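Local atomic coordinates of arginase, mitochondrial (Medicago truncatula, PDB entry 6VSS), a protein that hydrolyses L-arginine to urea and L-ornithine, using two manganese ions per subunit of a homohexamer, and also converts agmatine to putrescine. Residues B[180-185]-B[202-207]; B[158-163]-B[186-191]; B[97-102]-B[106-111]; B[90-95]-B[331-336]. All coordinates share one frame; numbering follows the deposited sequence.

Interaction 1. Residues B[180-185]-B[202-207]; sequences ILHFDA and SPFARI. With MN (manganese (II) ion), chain I; MN (manganese (II) ion), chain J.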
loop_
_atom_site.group_PDB
_atom_site.type_symbol
_atom_site.label_atom_id
_atom_site.label_comp_id
_atom_site.label_asym_id
_atom_site.label_seq_id
_atom_site.Cartn_x
_atom_site.Cartn_y
_atom_site.Cartn_z
ATOM N N ILE B 180 -24.816 12.484 -27.301
ATOM C CA ILE B 180 -23.779 12.160 -26.294
ATOM C C ILE B 180 -23.794 10.677 -25.964
ATOM O O ILE B 180 -24.842 10.091 -25.746
ATOM C CB ILE B 180 -23.926 13.012 -25.032
ATOM C CG1 ILE B 180 -23.885 14.510 -25.340
ATOM C CG2 ILE B 180 -22.895 12.575 -23.986
ATOM C CD1 ILE B 180 -24.072 15.357 -24.136
ATOM N N LEU B 181 -22.612 10.111 -25.937
ATOM C CA LEU B 181 -22.355 8.768 -25.410
ATOM C C LEU B 181 -21.615 9.024 -24.116
ATOM O O LEU B 181 -20.586 9.716 -24.182
ATOM C CB LEU B 181 -21.469 7.984 -26.371
ATOM C CG LEU B 181 -20.989 6.658 -25.791
ATOM C CD1 LEU B 181 -22.162 5.795 -25.371
ATOM C CD2 LEU B 181 -20.109 5.960 -26.831
ATOM N N HIS B 182 -22.199 8.584 -23.002
ATOM C CA HIS B 182 -21.773 8.953 -21.642
ATOM C C HIS B 182 -21.551 7.647 -20.901
ATOM O O HIS B 182 -22.532 6.893 -20.732
ATOM C CB HIS B 182 -22.804 9.900 -21.048
ATOM C CG HIS B 182 -22.730 10.076 -19.560
ATOM N ND1 HIS B 182 -23.871 10.238 -18.781
ATOM C CD2 HIS B 182 -21.676 10.195 -18.725
ATOM C CE1 HIS B 182 -23.505 10.461 -17.533
ATOM N NE2 HIS B 182 -22.160 10.409 -17.475
ATOM N N PHE B 183 -20.321 7.375 -20.504
ATOM C CA PHE B 183 -19.956 6.237 -19.621
ATOM C C PHE B 183 -19.902 6.732 -18.183
ATOM O O PHE B 183 -19.192 7.674 -17.886
ATOM C CB PHE B 183 -18.626 5.621 -20.032
ATOM C CG PHE B 183 -18.629 5.037 -21.421
ATOM C CD1 PHE B 183 -18.238 5.802 -22.512
ATOM C CD2 PHE B 183 -18.901 3.697 -21.639
ATOM C CE1 PHE B 183 -18.178 5.269 -23.794
ATOM C CE2 PHE B 183 -18.875 3.168 -22.934
ATOM C CZ PHE B 183 -18.536 3.965 -23.998
ATOM N N ASP B 184 -20.633 6.069 -17.308
ATOM C CA ASP B 184 -20.671 6.489 -15.893
ATOM C C ASP B 184 -21.278 5.380 -15.024
ATOM O O ASP B 184 -22.135 4.689 -15.515
ATOM C CB ASP B 184 -21.461 7.784 -15.832
ATOM C CG ASP B 184 -21.021 8.701 -14.715
ATOM O OD1 ASP B 184 -20.576 8.225 -13.641
ATOM O OD2 ASP B 184 -21.015 9.879 -15.003
ATOM N N ALA B 185 -20.897 5.258 -13.758
ATOM C CA ALA B 185 -21.700 4.533 -12.742
ATOM C C ALA B 185 -22.986 5.313 -12.415
ATOM O O ALA B 185 -23.988 4.659 -11.965
ATOM C CB ALA B 185 -20.888 4.272 -11.505
ATOM N N SER B 202 -25.076 16.829 -11.449
ATOM C CA SER B 202 -26.074 17.539 -12.311
ATOM C C SER B 202 -25.552 17.993 -13.674
ATOM O O SER B 202 -26.295 18.654 -14.405
ATOM C CB SER B 202 -26.604 18.718 -11.579
ATOM O OG SER B 202 -27.150 18.240 -10.371
ATOM N N PRO B 203 -24.321 17.660 -14.132
ATOM C CA PRO B 203 -23.888 18.192 -15.410
ATOM C C PRO B 203 -24.938 17.899 -16.468
ATOM O O PRO B 203 -25.210 18.749 -17.260
ATOM C CB PRO B 203 -22.557 17.511 -15.710
ATOM C CG PRO B 203 -22.414 16.383 -14.688
ATOM C CD PRO B 203 -23.287 16.793 -13.523
ATOM N N PHE B 204 -25.484 16.691 -16.483
ATOM C CA PHE B 204 -26.344 16.282 -17.617
ATOM C C PHE B 204 -27.759 16.868 -17.444
ATOM O O PHE B 204 -28.430 16.987 -18.439
ATOM C CB PHE B 204 -26.293 14.777 -17.830
ATOM C CG PHE B 204 -24.943 14.361 -18.349
ATOM C CD1 PHE B 204 -24.588 14.612 -19.665
ATOM C CD2 PHE B 204 -23.984 13.853 -17.486
ATOM C CE1 PHE B 204 -23.326 14.262 -20.126
ATOM C CE2 PHE B 204 -22.706 13.551 -17.941
ATOM C CZ PHE B 204 -22.389 13.731 -19.263
ATOM N N ALA B 205 -28.197 17.207 -16.229
ATOM C CA ALA B 205 -29.443 17.994 -16.057
ATOM C C ALA B 205 -29.225 19.371 -16.700
ATOM O O ALA B 205 -30.060 19.773 -17.497
ATOM C CB ALA B 205 -29.824 18.068 -14.601
ATOM N N ARG B 206 -28.092 20.030 -16.433
ATOM C CA ARG B 206 -27.769 21.348 -17.041
ATOM C C ARG B 206 -27.822 21.197 -18.564
ATOM O O ARG B 206 -28.507 21.995 -19.257
ATOM C CB ARG B 206 -26.408 21.828 -16.538
ATOM C CG ARG B 206 -26.294 21.937 -15.021
ATOM C CD ARG B 206 -27.192 22.991 -14.397
ATOM N NE ARG B 206 -28.491 22.473 -13.957
ATOM C CZ ARG B 206 -28.745 21.828 -12.815
ATOM N NH1 ARG B 206 -27.796 21.564 -11.926
ATOM N NH2 ARG B 206 -29.978 21.407 -12.583
ATOM N N ILE B 207 -27.175 20.159 -19.081
ATOM C CA ILE B 207 -26.973 20.000 -20.546
ATOM C C ILE B 207 -28.357 19.829 -21.143
ATOM O O ILE B 207 -28.724 20.636 -21.997
ATOM C CB ILE B 207 -26.012 18.839 -20.857
ATOM C CG1 ILE B 207 -24.556 19.207 -20.569
ATOM C CG2 ILE B 207 -26.197 18.339 -22.263
ATOM C CD1 ILE B 207 -23.633 17.989 -20.390
HETATM MN MN MN I . -19.468 8.813 -11.790
HETATM MN MN MN J . -20.124 11.251 -13.629
HETATM O O HOH W 1 -20.764 10.548 -11.798
#
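The His182 imidazole and the Phe204 phenyl ring lie face against face, while Ile180 CD1 comes up to the edge of the phenyl, near its plane. The two rings approach from opposite directions and form a tilted face-to-face stack, with centroids 3.9 Å apart and planes 28° from parallel. This pair joins the strand and the helix of a beta-alpha-beta crossover in the parallel sheet of the arginase fold: strand 178-183 leads to helix 203-209, and strand 213-221 completes the unit. The short strand and helix axes run nearly antiparallel and come no closer than 12.6 Å, a separation that the side chains span. The rings overlap toward their rims, and Phe204 CE2 stands 3.2 Å from His182 CE1. Beside the stack, Ile180 CD1 also meets Ile207 CG2 at 4.1 Å, their side chains crossing at a slant. Val167 of helix 163-174 touches both isoleucines and extends the apolar layer. His182 has CG anti to the backbone N (chi1 164°), which sends NE2 along the strand to Asp184; ND1 is hydrogen-bonded to Gln218 NE2. His182, which binds no metal itself, is a second-shell residue and is likely to orient Asp184 through NE2. This nitrogen donates to the anti lone pair of Asp184 OD2 at 2.8 Å. The same oxygen binds the manganese of chain J, while Asp184 OD1 binds the manganese of chain I.

Interaction 2. Residues B[158-163]-B[186-191]; sequences GDHSIS and HPDLYH. With MN (manganese (II) ion), chain J; MN (manganese (II) ion), chain I.
His160 and Asp188 face each other from two loops, one after strand 151-157 and the other after strand 178-183, their CA atoms 8.1 Å apart. His160 opens a short 3-10 turn (160-162) just past a cis peptide bond before Gly158, whereas 186-191 has no regular structure and bends at Asp188 through a positive phi of 52°. In an Asx turn, Asp159 OD1 accepts from Ser161 N at 2.9 Å. The side chains then converge on one metal. His160 ND1 and Asp188 OD2 each bind the manganese of chain J at 2.2 Å, with the imidazole and carboxylate planes nearly perpendicular at 87°. These two atoms are 2.9 Å apart as ligands of a shared ion, not as a hydrogen-bonded pair. The far ring nitrogen, NE2, is hydrogen-bonded to Ser267 OG; with ND1 on the metal, this probably limits rotation of the ring. Asp188 uses its other oxygen differently: OD1 accepts a hydrogen bond of 2.6 Å from water 1, which lies between the two metals. His186 ND1 binds the second manganese, that of chain I, at 2.3 Å. Leu189 and Tyr190 belong with Asp188 to the L-ornithine site, and Tyr190 packs on Asn98 of a neighbouring subunit. Two manganese ions joined by a bridging water and held by histidines and aspartates at the C-terminal strand ends of a parallel sheet form the binuclear centre of the arginase family.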
loop_
_atom_site.group_PDB
_atom_site.type_symbol
_atom_site.label_atom_id
_atom_site.label_comp_id
_atom_site.label_asym_id
_atom_site.label_seq_id
_atom_site.Cartn_x
_atom_site.Cartn_y
_atom_site.Cartn_z
ATOM N N GLY B 158 -10.261 16.345 -13.534
ATOM C CA GLY B 158 -11.411 17.152 -13.208
ATOM C C GLY B 158 -12.608 16.291 -12.882
ATOM O O GLY B 158 -12.727 15.187 -13.418
ATOM N N ASP B 159 -13.494 16.796 -12.042
ATOM C CA ASP B 159 -14.779 16.119 -11.719
ATOM C C ASP B 159 -15.792 16.359 -12.833
ATOM O O ASP B 159 -15.540 17.152 -13.791
ATOM C CB ASP B 159 -15.219 16.531 -10.334
ATOM C CG ASP B 159 -15.859 17.901 -10.286
ATOM O OD1 ASP B 159 -16.469 18.245 -11.290
ATOM O OD2 ASP B 159 -15.760 18.564 -9.185
ATOM N N HIS B 160 -16.910 15.647 -12.769
ATOM C CA HIS B 160 -17.773 15.507 -13.937
ATOM C C HIS B 160 -18.497 16.823 -14.221
ATOM O O HIS B 160 -19.016 16.899 -15.301
ATOM C CB HIS B 160 -18.676 14.267 -13.816
ATOM C CG HIS B 160 -18.896 13.645 -15.148
ATOM N ND1 HIS B 160 -19.254 12.325 -15.327
ATOM C CD2 HIS B 160 -18.877 14.197 -16.379
ATOM C CE1 HIS B 160 -19.315 12.085 -16.634
ATOM N NE2 HIS B 160 -19.125 13.208 -17.286
ATOM N N SER B 161 -18.493 17.811 -13.327
ATOM C CA SER B 161 -19.226 19.107 -13.474
ATOM C C SER B 161 -18.807 19.814 -14.767
ATOM O O SER B 161 -19.633 20.633 -15.352
ATOM C CB SER B 161 -18.993 20.016 -12.294
ATOM O OG SER B 161 -17.617 20.303 -12.132
ATOM N N ILE B 162 -17.588 19.545 -15.195
ATOM C CA ILE B 162 -16.954 20.276 -16.323
ATOM C C ILE B 162 -17.679 19.933 -17.637
ATOM O O ILE B 162 -17.700 20.770 -18.562
ATOM C CB ILE B 162 -15.438 19.988 -16.363
ATOM C CG1 ILE B 162 -15.153 18.538 -16.740
ATOM C CG2 ILE B 162 -14.750 20.365 -15.063
ATOM C CD1 ILE B 162 -13.752 18.325 -17.067
ATOM N N SER B 163 -18.331 18.793 -17.750
ATOM C CA SER B 163 -18.918 18.370 -19.048
ATOM C C SER B 163 -20.000 19.382 -19.444
ATOM O O SER B 163 -20.149 19.638 -20.627
ATOM C CB SER B 163 -19.457 16.981 -18.997
ATOM O OG SER B 163 -18.442 15.998 -18.822
ATOM N N HIS B 186 -23.003 6.627 -12.651
ATOM C CA HIS B 186 -23.973 7.579 -12.052
ATOM C C HIS B 186 -24.600 8.367 -13.175
ATOM O O HIS B 186 -23.913 8.785 -14.085
ATOM C CB HIS B 186 -23.305 8.586 -11.097
ATOM C CG HIS B 186 -22.388 7.960 -10.107
ATOM N ND1 HIS B 186 -20.984 7.915 -10.278
ATOM C CD2 HIS B 186 -22.679 7.319 -8.946
ATOM C CE1 HIS B 186 -20.497 7.216 -9.238
ATOM N NE2 HIS B 186 -21.503 6.861 -8.397
ATOM N N PRO B 187 -25.935 8.511 -13.233
ATOM C CA PRO B 187 -26.522 9.247 -14.353
ATOM C C PRO B 187 -26.069 10.715 -14.432
ATOM O O PRO B 187 -26.232 11.317 -15.481
ATOM C CB PRO B 187 -28.039 9.117 -14.131
ATOM C CG PRO B 187 -28.204 7.876 -13.240
ATOM C CD PRO B 187 -26.941 7.836 -12.386
ATOM N N ASP B 188 -25.661 11.313 -13.317
ATOM C CA ASP B 188 -25.355 12.759 -13.228
ATOM C C ASP B 188 -26.509 13.606 -13.777
ATOM O O ASP B 188 -26.224 14.647 -14.357
ATOM C CB ASP B 188 -24.070 13.089 -13.967
ATOM C CG ASP B 188 -22.815 12.527 -13.318
ATOM O OD1 ASP B 188 -22.937 12.015 -12.176
ATOM O OD2 ASP B 188 -21.737 12.671 -13.943
ATOM N N LEU B 189 -27.755 13.277 -13.404
ATOM C CA LEU B 189 -28.972 13.980 -13.897
ATOM C C LEU B 189 -29.787 14.625 -12.766
ATOM O O LEU B 189 -30.887 15.066 -13.059
ATOM C CB LEU B 189 -29.807 12.957 -14.660
ATOM C CG LEU B 189 -29.387 12.789 -16.115
ATOM C CD1 LEU B 189 -29.960 11.504 -16.707
ATOM C CD2 LEU B 189 -29.831 13.997 -16.941
ATOM N N TYR B 190 -29.271 14.714 -11.536
ATOM C CA TYR B 190 -29.964 15.402 -10.417
ATOM C C TYR B 190 -30.367 16.831 -10.800
ATOM O O TYR B 190 -29.527 17.575 -11.344
ATOM C CB TYR B 190 -29.044 15.574 -9.222
ATOM C CG TYR B 190 -28.882 14.337 -8.399
ATOM C CD1 TYR B 190 -29.729 14.072 -7.332
ATOM C CD2 TYR B 190 -27.861 13.443 -8.684
ATOM C CE1 TYR B 190 -29.532 12.948 -6.547
ATOM C CE2 TYR B 190 -27.648 12.319 -7.906
ATOM C CZ TYR B 190 -28.500 12.067 -6.849
ATOM O OH TYR B 190 -28.307 10.925 -6.126
ATOM N N HIS B 191 -31.587 17.248 -10.469
ATOM C CA HIS B 191 -32.023 18.652 -10.703
ATOM C C HIS B 191 -31.306 19.542 -9.691
ATOM O O HIS B 191 -30.941 20.657 -10.057
ATOM C CB HIS B 191 -33.540 18.819 -10.601
ATOM C CG HIS B 191 -33.977 20.243 -10.709
ATOM N ND1 HIS B 191 -33.713 21.022 -11.833
ATOM C CD2 HIS B 191 -34.657 21.031 -9.853
ATOM C CE1 HIS B 191 -34.225 22.216 -11.665
ATOM N NE2 HIS B 191 -34.803 22.249 -10.455
HETATM MN MN MN J . -20.124 11.251 -13.629
HETATM MN MN MN I . -19.468 8.813 -11.790
HETATM O O HOH W 1 -20.764 10.548 -11.798
#

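Interaction 3. Residues B[97-102]-B[106-111]; sequences TNSTTE and NLRDPR
Asn106 OD1 is gripped from opposite faces of its amide plane, by Ser99 OG at 3.0 Å and by Arg108 N at 3.1 Å. The second bond makes an Asx turn, set inside the type I beta turn from Asn106 to Asp109. Asn106 CG stands anti to the backbone N (chi1 -171°), which brings OD1 back toward Ser99 although CB points away from it. An alanine here is likely to leave Ser99 OG and Arg108 N without their shared acceptor and the turn less firmly fixed. Alongside, Leu107 N donates to Ser99 O at 2.6 Å, and Thr100 and Asn106 form a single beta bridge. Both segments belong to the loop between helix 84-92 and strand 113-118, whose Thr97 and Asn98 belong to the L-ornithine site; Thr100 packs on Ile224 of a neighbouring subunit. Ser99 CB lies over one face of the Arg108 guanidinium, and Ser99 OG rests 3.3 Å from Arg108 CG. On the buried side, Leu107 CD2 meets Thr101 CG2 at 3.5 Å. Arg111 clasps Asp109 side-on, NE to OD1 and NH2 to OD2, the latter at 2.7 Å.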
loop_
_atom_site.group_PDB
_atom_site.type_symbol
_atom_site.label_atom_id
_atom_site.label_comp_id
_atom_site.label_asym_id
_atom_site.label_seq_id
_atom_site.Cartn_x
_atom_site.Cartn_y
_atom_site.Cartn_z
ATOM N N THR B 97 4.833 1.722 -22.135
ATOM C CA THR B 97 3.826 1.663 -23.225
ATOM C C THR B 97 4.486 2.009 -24.576
ATOM O O THR B 97 5.382 2.876 -24.558
ATOM C CB THR B 97 2.686 2.631 -22.875
ATOM O OG1 THR B 97 3.077 3.991 -23.014
ATOM C CG2 THR B 97 2.200 2.458 -21.453
ATOM N N ASN B 98 4.133 1.388 -25.711
ATOM C CA ASN B 98 4.570 1.956 -27.021
ATOM C C ASN B 98 3.587 3.082 -27.328
ATOM O O ASN B 98 2.705 3.319 -26.520
ATOM C CB ASN B 98 4.734 0.961 -28.182
ATOM C CG ASN B 98 3.525 0.074 -28.366
ATOM O OD1 ASN B 98 2.407 0.570 -28.512
ATOM N ND2 ASN B 98 3.743 -1.234 -28.336
ATOM N N SER B 99 3.781 3.768 -28.434
ATOM C CA SER B 99 2.979 4.946 -28.815
ATOM C C SER B 99 1.977 4.571 -29.915
ATOM O O SER B 99 1.588 5.482 -30.630
ATOM C CB SER B 99 3.891 6.043 -29.252
ATOM O OG SER B 99 4.331 5.791 -30.587
ATOM N N THR B 100 1.548 3.306 -30.012
ATOM C CA THR B 100 0.491 2.869 -30.979
ATOM C C THR B 100 -0.822 2.511 -30.251
ATOM O O THR B 100 -0.781 1.746 -29.298
ATOM C CB THR B 100 0.966 1.715 -31.879
ATOM O OG1 THR B 100 2.229 2.095 -32.420
ATOM C CG2 THR B 100 -0.002 1.409 -32.996
ATOM N N THR B 101 -1.953 3.068 -30.699
ATOM C CA THR B 101 -3.297 2.742 -30.200
ATOM C C THR B 101 -3.641 1.332 -30.675
ATOM O O THR B 101 -2.946 0.829 -31.528
ATOM C CB THR B 101 -4.344 3.770 -30.621
ATOM O OG1 THR B 101 -4.705 3.553 -31.994
ATOM C CG2 THR B 101 -3.866 5.179 -30.342
ATOM N N GLU B 102 -4.676 0.755 -30.078
ATOM C CA GLU B 102 -5.064 -0.661 -30.245
ATOM C C GLU B 102 -5.323 -0.904 -31.724
ATOM O O GLU B 102 -4.876 -1.974 -32.227
ATOM C CB GLU B 102 -6.271 -1.009 -29.380
ATOM C CG GLU B 102 -5.917 -1.318 -27.933
ATOM C CD GLU B 102 -6.779 -2.390 -27.269
ATOM O OE1 GLU B 102 -7.737 -2.832 -27.893
ATOM O OE2 GLU B 102 -6.482 -2.779 -26.130
ATOM N N ASN B 106 -0.623 6.034 -34.567
ATOM C CA ASN B 106 0.681 6.412 -33.961
ATOM C C ASN B 106 0.533 7.719 -33.143
ATOM O O ASN B 106 0.479 8.844 -33.712
ATOM C CB ASN B 106 1.769 6.453 -35.045
ATOM C CG ASN B 106 3.174 6.606 -34.486
ATOM O OD1 ASN B 106 3.389 6.780 -33.277
ATOM N ND2 ASN B 106 4.151 6.560 -35.373
ATOM N N LEU B 107 0.588 7.599 -31.817
ATOM C CA LEU B 107 0.487 8.744 -30.874
ATOM C C LEU B 107 1.694 9.690 -31.005
ATOM O O LEU B 107 1.550 10.868 -30.646
ATOM C CB LEU B 107 0.353 8.173 -29.462
ATOM C CG LEU B 107 -0.883 7.279 -29.285
ATOM C CD1 LEU B 107 -0.810 6.475 -27.994
ATOM C CD2 LEU B 107 -2.166 8.103 -29.357
ATOM N N ARG B 108 2.832 9.233 -31.524
ATOM C CA ARG B 108 3.973 10.119 -31.898
ATOM C C ARG B 108 3.583 11.087 -33.017
ATOM O O ARG B 108 4.213 12.140 -33.130
ATOM C CB ARG B 108 5.168 9.315 -32.403
ATOM C CG ARG B 108 5.899 8.572 -31.309
ATOM C CD ARG B 108 7.065 7.806 -31.917
ATOM N NE ARG B 108 7.484 6.760 -31.003
ATOM C CZ ARG B 108 7.915 6.996 -29.771
ATOM N NH1 ARG B 108 8.015 8.237 -29.318
ATOM N NH2 ARG B 108 8.257 5.992 -28.989
ATOM N N ASP B 109 2.632 10.745 -33.869
ATOM C CA ASP B 109 2.163 11.721 -34.869
ATOM C C ASP B 109 1.349 12.785 -34.129
ATOM O O ASP B 109 0.336 12.472 -33.540
ATOM C CB ASP B 109 1.481 10.971 -36.002
ATOM C CG ASP B 109 1.019 11.835 -37.156
ATOM O OD1 ASP B 109 0.941 13.084 -37.004
ATOM O OD2 ASP B 109 0.675 11.242 -38.194
ATOM N N PRO B 110 1.753 14.080 -34.117
ATOM C CA PRO B 110 0.965 15.141 -33.506
ATOM C C PRO B 110 -0.443 15.306 -34.070
ATOM O O PRO B 110 -1.285 15.862 -33.386
ATOM C CB PRO B 110 1.738 16.417 -33.826
ATOM C CG PRO B 110 3.144 15.940 -33.986
ATOM C CD PRO B 110 3.011 14.599 -34.661
ATOM N N ARG B 111 -0.686 14.795 -35.265
ATOM C CA ARG B 111 -2.004 14.947 -35.909
ATOM C C ARG B 111 -2.963 13.954 -35.257
ATOM O O ARG B 111 -4.132 14.100 -35.385
ATOM C CB ARG B 111 -1.857 14.708 -37.410
ATOM C CG ARG B 111 -0.933 15.700 -38.097
ATOM C CD ARG B 111 -0.723 15.296 -39.550
ATOM N NE ARG B 111 -0.013 14.030 -39.616
ATOM C CZ ARG B 111 0.500 13.512 -40.721
ATOM N NH1 ARG B 111 0.391 14.161 -41.873
ATOM N NH2 ARG B 111 1.111 12.336 -40.666
#

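Interaction 4. Residues B[90-95]-B[331-336]; sequences EAIWCD and LVRELA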
loop_
_atom_site.group_PDB
_atom_site.type_symbol
_atom_site.label_atom_id
_atom_site.label_comp_id
_atom_site.label_asym_id
_atom_site.label_seq_id
_atom_site.Cartn_x
_atom_site.Cartn_y
_atom_site.Cartn_z
ATOM N N GLU B 90 1.274 12.351 -18.325
ATOM C CA GLU B 90 2.509 11.587 -18.085
ATOM C C GLU B 90 2.249 10.115 -18.449
ATOM O O GLU B 90 3.135 9.476 -18.975
ATOM C CB GLU B 90 2.958 11.722 -16.633
ATOM C CG GLU B 90 3.922 10.625 -16.299
ATOM C CD GLU B 90 4.489 10.706 -14.911
ATOM O OE1 GLU B 90 3.789 10.296 -13.969
ATOM O OE2 GLU B 90 5.600 11.219 -14.790
ATOM N N ALA B 91 1.120 9.531 -18.036
ATOM C CA ALA B 91 0.847 8.113 -18.321
ATOM C C ALA B 91 0.641 7.888 -19.829
ATOM O O ALA B 91 1.012 6.840 -20.298
ATOM C CB ALA B 91 -0.300 7.628 -17.477
ATOM N N ILE B 92 0.080 8.843 -20.575
ATOM C CA ILE B 92 -0.073 8.680 -22.039
ATOM C C ILE B 92 1.309 8.457 -22.627
ATOM O O ILE B 92 1.431 7.654 -23.555
ATOM C CB ILE B 92 -0.740 9.893 -22.698
ATOM C CG1 ILE B 92 -2.227 9.941 -22.383
ATOM C CG2 ILE B 92 -0.515 9.894 -24.195
ATOM C CD1 ILE B 92 -2.826 11.323 -22.694
ATOM N N TRP B 93 2.247 9.273 -22.162
ATOM C CA TRP B 93 3.610 9.412 -22.702
ATOM C C TRP B 93 4.557 8.591 -21.795
ATOM O O TRP B 93 5.712 8.915 -21.790
ATOM C CB TRP B 93 3.850 10.926 -22.893
ATOM C CG TRP B 93 3.153 11.475 -24.124
ATOM C CD1 TRP B 93 3.386 11.006 -25.388
ATOM C CD2 TRP B 93 2.096 12.470 -24.288
ATOM N NE1 TRP B 93 2.561 11.600 -26.311
ATOM C CE2 TRP B 93 1.779 12.530 -25.676
ATOM C CE3 TRP B 93 1.341 13.299 -23.428
ATOM C CZ2 TRP B 93 0.809 13.399 -26.212
ATOM C CZ3 TRP B 93 0.369 14.147 -23.949
ATOM C CH2 TRP B 93 0.091 14.178 -25.324
ATOM N N CYS B 94 4.100 7.460 -21.184
ATOM C CA CYS B 94 4.803 6.620 -20.146
ATOM C C CYS B 94 5.741 5.538 -20.727
ATOM O O CYS B 94 5.339 4.822 -21.688
ATOM C CB CYS B 94 3.811 5.868 -19.256
ATOM S SG CYS B 94 4.481 4.433 -18.344
ATOM N N ASP B 95 6.897 5.321 -20.100
ATOM C CA ASP B 95 7.987 4.460 -20.646
ATOM C C ASP B 95 7.597 2.990 -20.886
ATOM O O ASP B 95 8.267 2.350 -21.715
ATOM C CB ASP B 95 9.250 4.588 -19.787
ATOM C CG ASP B 95 10.304 3.525 -20.048
ATOM O OD1 ASP B 95 10.001 2.333 -19.843
ATOM O OD2 ASP B 95 11.425 3.901 -20.444
ATOM N N LEU B 331 -7.882 5.145 -22.025
ATOM C CA LEU B 331 -9.188 5.735 -22.458
ATOM C C LEU B 331 -8.933 6.972 -23.319
ATOM O O LEU B 331 -9.586 7.090 -24.356
ATOM C CB LEU B 331 -10.119 6.029 -21.274
ATOM C CG LEU B 331 -10.462 4.801 -20.418
ATOM C CD1 LEU B 331 -11.141 5.233 -19.137
ATOM C CD2 LEU B 331 -11.339 3.829 -21.191
ATOM N N VAL B 332 -8.011 7.845 -22.937
ATOM C CA VAL B 332 -7.705 9.075 -23.730
ATOM C C VAL B 332 -7.157 8.645 -25.092
ATOM O O VAL B 332 -7.589 9.208 -26.118
ATOM C CB VAL B 332 -6.757 10.058 -23.006
ATOM C CG1 VAL B 332 -6.539 11.314 -23.816
ATOM C CG2 VAL B 332 -7.348 10.511 -21.679
ATOM N N ARG B 333 -6.237 7.691 -25.119
ATOM C CA ARG B 333 -5.565 7.262 -26.373
ATOM C C ARG B 333 -6.607 6.688 -27.337
ATOM O O ARG B 333 -6.597 7.035 -28.508
ATOM C CB ARG B 333 -4.456 6.249 -26.092
ATOM C CG ARG B 333 -3.189 6.906 -25.563
ATOM C CD ARG B 333 -2.353 5.982 -24.688
ATOM N NE ARG B 333 -1.923 4.810 -25.434
ATOM C CZ ARG B 333 -0.683 4.353 -25.540
ATOM N NH1 ARG B 333 0.325 4.983 -24.970
ATOM N NH2 ARG B 333 -0.445 3.319 -26.327
ATOM N N GLU B 334 -7.525 5.876 -26.861
ATOM C CA GLU B 334 -8.456 5.212 -27.759
ATOM C C GLU B 334 -9.533 6.223 -28.174
ATOM O O GLU B 334 -9.985 6.149 -29.302
ATOM C CB GLU B 334 -8.916 3.967 -27.052
ATOM C CG GLU B 334 -7.777 3.002 -26.766
ATOM C CD GLU B 334 -7.141 2.381 -28.004
ATOM O OE1 GLU B 334 -7.863 2.091 -28.980
ATOM O OE2 GLU B 334 -5.923 2.227 -27.995
ATOM N N LEU B 335 -9.932 7.147 -27.305
ATOM C CA LEU B 335 -10.858 8.241 -27.700
ATOM C C LEU B 335 -10.200 9.097 -28.777
ATOM O O LEU B 335 -10.890 9.389 -29.776
ATOM C CB LEU B 335 -11.286 9.065 -26.478
ATOM C CG LEU B 335 -12.158 10.310 -26.763
ATOM C CD1 LEU B 335 -13.301 9.990 -27.690
ATOM C CD2 LEU B 335 -12.730 10.872 -25.461
ATOM N N ALA B 336 -8.935 9.531 -28.587
ATOM C CA ALA B 336 -8.174 10.303 -29.598
ATOM C C ALA B 336 -8.123 9.540 -30.947
ATOM O O ALA B 336 -8.354 10.165 -31.974
ATOM C CB ALA B 336 -6.793 10.669 -29.116
#
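Arg333 leaves helix 323-339 with CB pointing toward Ile92, at the end of helix 84-92. Its CG passes 4.2 Å from Ile92 CG2, an apolar brush of methylene against methyl. CD carries the chain on to a bend at chi3 (61°), which turns the guanidinium toward the backbone of the other segment. There NH1 donates to Ile92 O at 3.2 Å, a rather bent bond with an N-H...O angle of 138°. The carbonyl oxygen lies at the edge of the guanidinium, close to its plane, and the donor is tilted only slightly from the plane of the carbonyl. NH2 is hydrogen-bonded to Asn98 O, and Leu107 packs against the group, so the arginine links the helix end to the loop that follows it. A leucine in its place has neither donor, so Ile92 O and Asn98 O would probably lose these partners and the loop its tie to the helix end. One residue earlier, Val332 CG1 meets Ile92 CD1 at 3.9 Å, the two side chains crossing at about a right angle. Val332 also rests on Leu154 and Leu156 of strand 151-157, so this packing sits between helix and sheet. A buried guanidinium bonded to backbone oxygens is consistent with its charge being partly offset by carbonyl dipoles, including that of the last residue of helix 84-92.

Overall arrangement
From the N terminus, helix 84-92 opens interaction 4, which closes only when helix 323-339 returns against it near the C terminus; the other three contacts are nested within that long loop. Interaction 3 closes first, a short local link before strand 113-118, and touches interaction 4 through Arg333 and Glu334. Next, 158-163 opens interaction 2 and 180-185 opens interaction 1; their partners 186-191 and 202-207 follow in the same order, so the two contacts cross. They share both manganese ions and water 1, with centres 6 Å apart. Interaction 1 ties strand 178-183 to helix 203-209, and interaction 2 the loops after strands 151-157 and 178-183.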